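Local atomic coordinates of amidohydrolase (Pseudomonas aeruginosa, PDB entry 2I5G), a protein that probably acts as a metal-dependent dipeptidase of the membrane dipeptidase family M19, hydrolysing dipeptides. Residues L6-V12 / V307-E313; F92-H96 / C119-N124; D156-V160 / P190-S194. The protein carries 2 engineered substitutions. One frame throughout, in Å; residues are numbered along the deposited sequence.

Contact 1 of 3, residues L6-V12 / V307-E313; sequences LHADSIV and VRKVMGE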
loop_
_atom_site.group_PDB
_atom_site.type_symbol
_atom_site.label_atom_id
_atom_site.label_comp_id
_atom_site.label_asym_id
_atom_site.label_seq_id
_atom_site.Cartn_x
_atom_site.Cartn_y
_atom_site.Cartn_z
ATOM N N LEU A 6 -40.527 2.733 23.367
ATOM C CA LEU A 6 -39.529 3.704 22.940
ATOM C C LEU A 6 -38.699 3.102 21.809
ATOM O O LEU A 6 -38.627 3.653 20.715
ATOM C CB LEU A 6 -38.616 4.071 24.106
ATOM C CG LEU A 6 -37.932 5.436 24.029
ATOM C CD1 LEU A 6 -36.792 5.473 25.022
ATOM C CD2 LEU A 6 -37.403 5.699 22.638
ATOM N N HIS A 7 -38.068 1.969 22.089
ATOM C CA HIS A 7 -37.253 1.280 21.103
ATOM C C HIS A 7 -38.093 1.110 19.832
ATOM O O HIS A 7 -37.625 1.375 18.723
ATOM C CB HIS A 7 -36.839 -0.091 21.655
ATOM C CG HIS A 7 -35.812 -0.803 20.828
ATOM N ND1 HIS A 7 -34.461 -0.547 20.935
ATOM C CD2 HIS A 7 -35.938 -1.768 19.885
ATOM C CE1 HIS A 7 -33.800 -1.324 20.096
ATOM N NE2 HIS A 7 -34.672 -2.075 19.447
ATOM N N ALA A 8 -39.342 0.686 20.004
ATOM C CA ALA A 8 -40.241 0.465 18.878
ATOM C C ALA A 8 -40.525 1.737 18.095
ATOM O O ALA A 8 -40.476 1.739 16.869
ATOM C CB ALA A 8 -41.550 -0.146 19.365
ATOM N N ASP A 9 -40.831 2.813 18.808
ATOM C CA ASP A 9 -41.128 4.094 18.181
ATOM C C ASP A 9 -39.831 4.862 17.938
ATOM O O ASP A 9 -39.806 6.092 18.009
ATOM C CB ASP A 9 -42.047 4.918 19.092
ATOM C CG ASP A 9 -42.576 6.179 18.415
ATOM O OD1 ASP A 9 -43.415 6.058 17.496
ATOM O OD2 ASP A 9 -42.151 7.293 18.799
ATOM N N SER A 10 -38.750 4.147 17.643
ATOM C CA SER A 10 -37.481 4.827 17.426
ATOM C C SER A 10 -36.646 4.295 16.270
ATOM O O SER A 10 -36.809 3.154 15.829
ATOM C CB SER A 10 -36.651 4.790 18.712
ATOM O OG SER A 10 -35.552 5.677 18.626
ATOM N N ILE A 11 -35.756 5.152 15.778
ATOM C CA ILE A 11 -34.853 4.809 14.691
ATOM C C ILE A 11 -33.617 4.208 15.329
ATOM O O ILE A 11 -32.846 4.914 15.974
ATOM C CB ILE A 11 -34.410 6.054 13.908
ATOM C CG1 ILE A 11 -35.622 6.736 13.280
ATOM C CG2 ILE A 11 -33.392 5.663 12.842
ATOM C CD1 ILE A 11 -36.368 5.852 12.314
ATOM N N VAL A 12 -33.432 2.903 15.180
ATOM C CA VAL A 12 -32.255 2.276 15.757
ATOM C C VAL A 12 -31.297 1.941 14.627
ATOM O O VAL A 12 -31.688 1.371 13.606
ATOM C CB VAL A 12 -32.621 1.004 16.595
ATOM C CG1 VAL A 12 -34.126 0.769 16.573
ATOM C CG2 VAL A 12 -31.860 -0.212 16.092
ATOM N N VAL A 307 -31.556 9.251 24.681
ATOM C CA VAL A 307 -31.605 7.865 24.231
ATOM C C VAL A 307 -31.907 7.785 22.731
ATOM O O VAL A 307 -31.224 7.068 22.004
ATOM C CB VAL A 307 -32.677 7.056 25.003
ATOM C CG1 VAL A 307 -32.748 5.632 24.460
ATOM C CG2 VAL A 307 -32.347 7.042 26.491
ATOM N N ARG A 308 -32.920 8.516 22.266
ATOM C CA ARG A 308 -33.262 8.499 20.844
ATOM C C ARG A 308 -31.974 8.777 20.074
ATOM O O ARG A 308 -31.689 8.151 19.050
ATOM C CB ARG A 308 -34.265 9.603 20.490
ATOM C CG ARG A 308 -35.308 9.933 21.541
ATOM C CD ARG A 308 -36.556 9.075 21.448
ATOM N NE ARG A 308 -37.129 9.066 20.107
ATOM C CZ ARG A 308 -38.369 8.678 19.826
ATOM N NH1 ARG A 308 -39.185 8.277 20.790
ATOM N NH2 ARG A 308 -38.787 8.666 18.567
ATOM N N LYS A 309 -31.203 9.734 20.585
ATOM C CA LYS A 309 -29.942 10.137 19.968
ATOM C C LYS A 309 -28.992 8.964 19.819
ATOM O O LYS A 309 -28.693 8.527 18.711
ATOM C CB LYS A 309 -29.239 11.201 20.814
ATOM C CG LYS A 309 -30.093 12.372 21.233
ATOM C CD LYS A 309 -30.548 13.168 20.040
ATOM C CE LYS A 309 -30.862 14.589 20.459
ATOM N NZ LYS A 309 -29.688 15.217 21.134
ATOM N N VAL A 310 -28.519 8.465 20.956
ATOM C CA VAL A 310 -27.570 7.368 20.984
ATOM C C VAL A 310 -28.025 6.133 20.227
ATOM O O VAL A 310 -27.201 5.421 19.660
ATOM C CB VAL A 310 -27.235 6.969 22.432
ATOM C CG1 VAL A 310 -26.177 5.883 22.435
ATOM C CG2 VAL A 310 -26.742 8.185 23.203
HETATM N N MSE A 311 -29.324 5.872 20.193
HETATM C CA MSE A 311 -29.787 4.682 19.493
HETATM C C MSE A 311 -29.840 4.810 17.975
HETATM O O MSE A 311 -29.864 3.794 17.275
HETATM C CB MSE A 311 -31.151 4.227 20.035
HETATM C CG MSE A 311 -31.108 3.716 21.474
HETATM SE SE MSE A 311 -29.689 2.417 21.815
HETATM C CE MSE A 311 -30.341 0.938 20.756
ATOM N N GLY A 312 -29.844 6.037 17.455
ATOM C CA GLY A 312 -29.892 6.182 16.012
ATOM C C GLY A 312 -29.975 7.577 15.424
ATOM O O GLY A 312 -29.283 7.875 14.450
ATOM N N GLU A 313 -30.817 8.435 15.990
ATOM C CA GLU A 313 -30.963 9.794 15.474
ATOM C C GLU A 313 -29.638 10.470 15.142
ATOM O O GLU A 313 -29.514 11.105 14.099
ATOM C CB GLU A 313 -31.744 10.659 16.463
ATOM C CG GLU A 313 -33.204 10.260 16.597
ATOM C CD GLU A 313 -34.023 11.277 17.370
ATOM O OE1 GLU A 313 -35.261 11.101 17.455
ATOM O OE2 GLU A 313 -33.430 12.251 17.892
HETATM O O HOH W 1 -33.580 6.974 17.942
#

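Contact 2 of 3, residues F92-H96 / C119-N124; sequences FQNAH and CYNTQN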
loop_
_atom_site.group_PDB
_atom_site.type_symbol
_atom_site.label_atom_id
_atom_site.label_comp_id
_atom_site.label_asym_id
_atom_site.label_seq_id
_atom_site.Cartn_x
_atom_site.Cartn_y
_atom_site.Cartn_z
ATOM N N PHE A 92 -17.041 -0.545 3.933
ATOM C CA PHE A 92 -15.732 -1.174 3.756
ATOM C C PHE A 92 -14.939 -0.886 5.020
ATOM O O PHE A 92 -14.999 0.221 5.561
ATOM C CB PHE A 92 -14.938 -0.553 2.601
ATOM C CG PHE A 92 -15.517 -0.785 1.242
ATOM C CD1 PHE A 92 -16.661 -1.551 1.063
ATOM C CD2 PHE A 92 -14.883 -0.255 0.124
ATOM C CE1 PHE A 92 -17.160 -1.784 -0.211
ATOM C CE2 PHE A 92 -15.373 -0.484 -1.153
ATOM C CZ PHE A 92 -16.513 -1.249 -1.321
ATOM N N GLN A 93 -14.190 -1.866 5.498
ATOM C CA GLN A 93 -13.374 -1.620 6.666
ATOM C C GLN A 93 -11.933 -1.430 6.209
ATOM O O GLN A 93 -10.991 -1.521 6.995
ATOM C CB GLN A 93 -13.496 -2.769 7.663
ATOM C CG GLN A 93 -14.772 -2.699 8.483
ATOM C CD GLN A 93 -14.614 -3.296 9.871
ATOM O OE1 GLN A 93 -13.744 -2.880 10.650
ATOM N NE2 GLN A 93 -15.460 -4.273 10.193
ATOM N N ASN A 94 -11.772 -1.152 4.920
ATOM C CA ASN A 94 -10.450 -0.938 4.348
ATOM C C ASN A 94 -10.575 -0.170 3.035
ATOM O O ASN A 94 -11.467 -0.438 2.236
ATOM C CB ASN A 94 -9.766 -2.279 4.083
ATOM C CG ASN A 94 -8.258 -2.155 3.959
ATOM O OD1 ASN A 94 -7.735 -1.101 3.603
ATOM N ND2 ASN A 94 -7.552 -3.240 4.243
ATOM N N ALA A 95 -9.679 0.786 2.820
ATOM C CA ALA A 95 -9.688 1.567 1.590
ATOM C C ALA A 95 -8.973 0.788 0.489
ATOM O O ALA A 95 -8.959 1.206 -0.668
ATOM C CB ALA A 95 -8.991 2.894 1.815
ATOM N N HIS A 96 -8.392 -0.352 0.858
ATOM C CA HIS A 96 -7.654 -1.184 -0.081
ATOM C C HIS A 96 -8.466 -1.605 -1.303
ATOM O O HIS A 96 -7.902 -1.863 -2.373
ATOM C CB HIS A 96 -7.105 -2.420 0.629
ATOM C CG HIS A 96 -6.199 -3.248 -0.227
ATOM N ND1 HIS A 96 -5.050 -2.741 -0.799
ATOM C CD2 HIS A 96 -6.286 -4.537 -0.635
ATOM C CE1 HIS A 96 -4.471 -3.682 -1.524
ATOM N NE2 HIS A 96 -5.201 -4.781 -1.442
ATOM N N CYS A 119 -8.024 2.527 6.778
ATOM C CA CYS A 119 -7.063 1.440 6.817
ATOM C C CYS A 119 -7.570 0.333 7.716
ATOM O O CYS A 119 -8.588 0.493 8.394
ATOM C CB CYS A 119 -5.728 1.947 7.360
ATOM S SG CYS A 119 -5.095 3.440 6.547
ATOM N N TYR A 120 -6.852 -0.787 7.725
ATOM C CA TYR A 120 -7.219 -1.916 8.564
ATOM C C TYR A 120 -6.008 -2.552 9.240
ATOM O O TYR A 120 -5.342 -3.405 8.659
ATOM C CB TYR A 120 -7.953 -2.986 7.754
ATOM C CG TYR A 120 -8.635 -4.003 8.641
ATOM C CD1 TYR A 120 -9.826 -3.685 9.305
ATOM C CD2 TYR A 120 -8.059 -5.249 8.880
ATOM C CE1 TYR A 120 -10.423 -4.579 10.188
ATOM C CE2 TYR A 120 -8.644 -6.152 9.763
ATOM C CZ TYR A 120 -9.827 -5.811 10.416
ATOM O OH TYR A 120 -10.409 -6.693 11.309
ATOM N N ASN A 121 -5.727 -2.114 10.463
ATOM C CA ASN A 121 -4.625 -2.642 11.270
ATOM C C ASN A 121 -3.202 -2.361 10.803
ATOM O O ASN A 121 -2.360 -1.957 11.605
ATOM C CB ASN A 121 -4.779 -4.156 11.447
ATOM C CG ASN A 121 -6.143 -4.544 11.976
ATOM O OD1 ASN A 121 -6.931 -3.686 12.396
ATOM N ND2 ASN A 121 -6.433 -5.848 11.965
ATOM N N THR A 122 -2.925 -2.583 9.522
ATOM C CA THR A 122 -1.580 -2.378 8.990
ATOM C C THR A 122 -1.486 -1.325 7.883
ATOM O O THR A 122 -2.485 -0.710 7.509
ATOM C CB THR A 122 -1.010 -3.699 8.469
ATOM O OG1 THR A 122 -1.994 -4.346 7.658
ATOM C CG2 THR A 122 -0.633 -4.610 9.624
ATOM N N GLN A 123 -0.284 -1.128 7.351
ATOM C CA GLN A 123 -0.073 -0.130 6.306
ATOM C C GLN A 123 -0.855 -0.371 5.014
ATOM O O GLN A 123 -0.905 -1.483 4.489
ATOM C CB GLN A 123 1.419 0.006 5.999
ATOM C CG GLN A 123 1.754 1.109 5.013
ATOM C CD GLN A 123 3.235 1.452 5.011
ATOM O OE1 GLN A 123 3.772 1.932 6.011
ATOM N NE2 GLN A 123 3.903 1.204 3.887
ATOM N N ASN A 124 -1.445 0.712 4.516
ATOM C CA ASN A 124 -2.268 0.746 3.305
ATOM C C ASN A 124 -1.504 1.519 2.237
ATOM O O ASN A 124 -0.294 1.711 2.342
ATOM C CB ASN A 124 -3.555 1.518 3.612
ATOM C CG ASN A 124 -4.790 0.761 3.240
ATOM O OD1 ASN A 124 -5.909 1.201 3.514
ATOM N ND2 ASN A 124 -4.605 -0.389 2.607
#

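Contact 3 of 3, residues D156-V160 / P190-S194; sequences DLSHV and PRNKS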
loop_
_atom_site.group_PDB
_atom_site.type_symbol
_atom_site.label_atom_id
_atom_site.label_comp_id
_atom_site.label_asym_id
_atom_site.label_seq_id
_atom_site.Cartn_x
_atom_site.Cartn_y
_atom_site.Cartn_z
ATOM N N ASP A 156 -14.073 6.515 7.835
ATOM C CA ASP A 156 -14.111 5.789 9.099
ATOM C C ASP A 156 -12.671 5.568 9.553
ATOM O O ASP A 156 -11.780 5.332 8.725
ATOM C CB ASP A 156 -14.844 4.454 8.908
ATOM C CG ASP A 156 -14.980 3.664 10.200
ATOM O OD1 ASP A 156 -15.275 4.277 11.250
ATOM O OD2 ASP A 156 -14.810 2.427 10.160
ATOM N N LEU A 157 -12.443 5.647 10.866
ATOM C CA LEU A 157 -11.097 5.505 11.409
ATOM C C LEU A 157 -10.947 4.580 12.607
ATOM O O LEU A 157 -9.918 4.611 13.284
ATOM C CB LEU A 157 -10.563 6.882 11.791
ATOM C CG LEU A 157 -10.561 7.954 10.700
ATOM C CD1 LEU A 157 -10.379 9.307 11.353
ATOM C CD2 LEU A 157 -9.469 7.681 9.673
ATOM N N SER A 158 -11.947 3.751 12.874
ATOM C CA SER A 158 -11.870 2.838 14.017
ATOM C C SER A 158 -10.578 2.014 14.086
ATOM O O SER A 158 -9.971 1.894 15.149
ATOM C CB SER A 158 -13.075 1.886 14.024
ATOM O OG SER A 158 -14.280 2.587 14.279
ATOM N N HIS A 159 -10.163 1.454 12.952
ATOM C CA HIS A 159 -8.965 0.615 12.894
ATOM C C HIS A 159 -7.708 1.350 12.407
ATOM O O HIS A 159 -6.645 0.744 12.263
ATOM C CB HIS A 159 -9.239 -0.607 12.000
ATOM C CG HIS A 159 -10.283 -1.541 12.543
ATOM N ND1 HIS A 159 -9.974 -2.621 13.342
ATOM C CD2 HIS A 159 -11.632 -1.553 12.403
ATOM C CE1 HIS A 159 -11.084 -3.260 13.669
ATOM N NE2 HIS A 159 -12.104 -2.632 13.112
ATOM N N VAL A 160 -7.825 2.654 12.161
ATOM C CA VAL A 160 -6.679 3.435 11.704
ATOM C C VAL A 160 -5.840 3.932 12.890
ATOM O O VAL A 160 -6.371 4.233 13.960
ATOM C CB VAL A 160 -7.127 4.649 10.853
ATOM C CG1 VAL A 160 -5.906 5.404 10.340
ATOM C CG2 VAL A 160 -7.984 4.182 9.686
ATOM N N PRO A 190 -4.508 -1.531 21.887
ATOM C CA PRO A 190 -4.147 -0.777 20.681
ATOM C C PRO A 190 -5.315 -0.204 19.856
ATOM O O PRO A 190 -5.134 0.775 19.124
ATOM C CB PRO A 190 -3.335 -1.790 19.880
ATOM C CG PRO A 190 -2.657 -2.578 20.945
ATOM C CD PRO A 190 -3.776 -2.810 21.933
ATOM N N ARG A 191 -6.502 -0.797 19.957
ATOM C CA ARG A 191 -7.618 -0.280 19.172
ATOM C C ARG A 191 -8.524 0.709 19.893
ATOM O O ARG A 191 -9.406 1.307 19.280
ATOM C CB ARG A 191 -8.447 -1.425 18.582
ATOM C CG ARG A 191 -8.766 -1.165 17.128
ATOM C CD ARG A 191 -9.450 -2.310 16.416
ATOM N NE ARG A 191 -10.858 -2.447 16.775
ATOM C CZ ARG A 191 -11.722 -1.440 16.852
ATOM N NH1 ARG A 191 -11.333 -0.196 16.604
ATOM N NH2 ARG A 191 -12.986 -1.684 17.166
ATOM N N ASN A 192 -8.312 0.886 21.190
ATOM C CA ASN A 192 -9.111 1.837 21.952
ATOM C C ASN A 192 -8.577 3.252 21.742
ATOM O O ASN A 192 -7.412 3.433 21.382
ATOM C CB ASN A 192 -9.087 1.493 23.440
ATOM C CG ASN A 192 -9.958 0.313 23.769
ATOM O OD1 ASN A 192 -10.845 -0.042 23.000
ATOM N ND2 ASN A 192 -9.728 -0.292 24.923
ATOM N N LYS A 193 -9.423 4.251 21.970
ATOM C CA LYS A 193 -9.017 5.637 21.789
ATOM C C LYS A 193 -8.855 6.408 23.105
ATOM O O LYS A 193 -9.624 6.225 24.048
ATOM C CB LYS A 193 -10.029 6.354 20.896
ATOM C CG LYS A 193 -10.409 5.587 19.634
ATOM C CD LYS A 193 -9.213 5.326 18.723
ATOM C CE LYS A 193 -9.650 4.658 17.420
ATOM N NZ LYS A 193 -8.498 4.191 16.601
ATOM N N SER A 194 -7.851 7.278 23.149
ATOM C CA SER A 194 -7.558 8.096 24.327
ATOM C C SER A 194 -8.586 9.204 24.478
ATOM O O SER A 194 -9.289 9.533 23.525
ATOM C CB SER A 194 -6.178 8.737 24.188
ATOM O OG SER A 194 -6.208 9.729 23.177
#

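Contact 1 of 3, residues L6-V12 / V307-E313
The guanidinium of Arg308 meets Ser10 OG over one face and Asp9 OD2 at its edge, in plane, while Leu6 CD2 approaches obliquely, 3.6 Å from Arg308 NH1. The other flat group, the His7 ring, carries Val12 CG1 on one face and has the methyl CE of the selenomethionine Met311 at its edge, 4.2 Å from His7 CE1; both ring nitrogens are engaged, NE2 by Gly32 and ND1 by Thr294. Asp9 OD2 and Arg308 NH2 form a long salt bridge of 3.6 Å, the two charged planes 69° apart. Glu313 OE1 adds a second long one to Arg308 NE, which makes a loose three-residue network. Arg308 bends at chi2 (-88°) and again at chi3, folding its tip toward the end of helix 5-8. On the Leu6 side, CD1 packs on Val307 CG1. One water donates to Ile11 O (2.9 Å) and to Arg308 O and also bonds Ser10 OG. Gly312 CA and Val12 CA each make a CA-H...O contact, to Ile11 O and Met311 O respectively. Within the two segments the interactions are thus modest: carbon contacts where Met311 meets His7 and Leu6 meets Val307, long ion pairs around Arg308. Met311 adds a backbone hydrogen bond to Ile13.

Contact 2 of 3, residues F92-H96 / C119-N124
Neither segment is regular here: the two loops draw together at Asn94 and Cys119, with CA atoms 4.8 Å apart, and diverge to 6.6 Å between the CA atoms of His96 and Asn124. Their carbonyls do not bond; Gln93 O and Cys119 O are two acceptors side by side, and Gln93 O takes its hydrogen bond from Gln117. Tyr120 supplies much of the packing. Its CG stands anti to the backbone N (chi1 -166°), which lays CD1 3.4 Å from Gln93 O in an oblique approach, and CE1 3.8 Å from Gln93 OE1, where the amide plane is steeply turned to the ring. Asn121 OD1 sits over the centre of one ring face, and Trp44 meets the ring edge-to-face. Asn94 crosses Tyr120 at about a right angle, with Asn94 ND2 3.5 Å from Tyr120 CB; that nitrogen is bound by Val43 O. Asn94 OD1 accepts from His96 N at 2.9 Å, the donor standing well above the carbonyl plane, while the carboxamide of Asn124 slides past in the opposite direction, also lying close to Ala95 and His96. The bond from Asn94 OD1 to a backbone N two residues on defines an Asx turn. It shapes the first of two loops that follow neighbouring parallel strands, 86-92 and 113-117, at the C-terminal end of the barrel, the end where TIM-barrel enzymes carry their active sites.

Contact 3 of 3, residues D156-V160 / P190-S194
Residues Leu157 to Val160 make a type I beta turn, closed by the Val160 N to Leu157 O hydrogen bond of 3.1 Å, and the irregular segment 190-194 passes it with Arg191 CA 6.5 Å from His159 CA. No bond links the two backbones; two long side chains reach over instead. Lys193 is bent once, at chi2 (-61°), and runs straight beyond, which carries NZ to Ser158 O for a hydrogen bond of 3.1 Å. The ammonium comes from above the carbonyl plane, about 50° out of it. Leu157 O and Val160 O lie nearby as well, at 3.6 and 3.4 Å from Lys193 NZ, so the nitrogen is set among the carbonyls of the turn. Arg191 NH1 reaches the same Ser158 O at 2.9 Å, a weak bond, far from straight at the hydrogen; the oxygen sits at the guanidinium edge, near its plane. The guanidinium lies over one face of the His159 ring at a tilt of 33°, with Arg191 CZ 3.7 Å above the ring plane and offset toward its rim. Seen from the other group, His159 NE2 lies over the centre of the guanidinium face. His180 ties these pieces together: its NE2 pairs with His159 NE2, its backbone N with Ser158 OG, and its carbonyl O with Arg191 NH2. Both segments follow barrel strands, 154-156 and 177-181. Two cationic side chains converging on one buried carbonyl probably polarise it, and the nearby carbonyl oxygens may offset some of the lysine's charge. Within these two segments the turn is held through the Ser158 carbonyl, and the histidine ring is backed by a guanidinium face.

All three contacts are largely buried. Contact 3 lies deepest, its centre about 11 Å from the centre of the chain; contact 1, its centre about 17 Å from that point, has an exposed rim at Asp9. Contact 1 fastens the start of the chain to its last long helix, and both other contacts are nested in the loop it closes. Contacts 2 and 3 lie on loops after barrel strands, with centres about 12 Å apart, and they touch: the rings of Tyr120 and His159 meet, and Gln93 also reaches His159. In contact 1 the ion pairs are long, and a separate water bridges backbone oxygens and a serine; contact 2 is built of amides and a tyrosine beside the second subunit, and contact 3 depends on cationic groups meeting carbonyls.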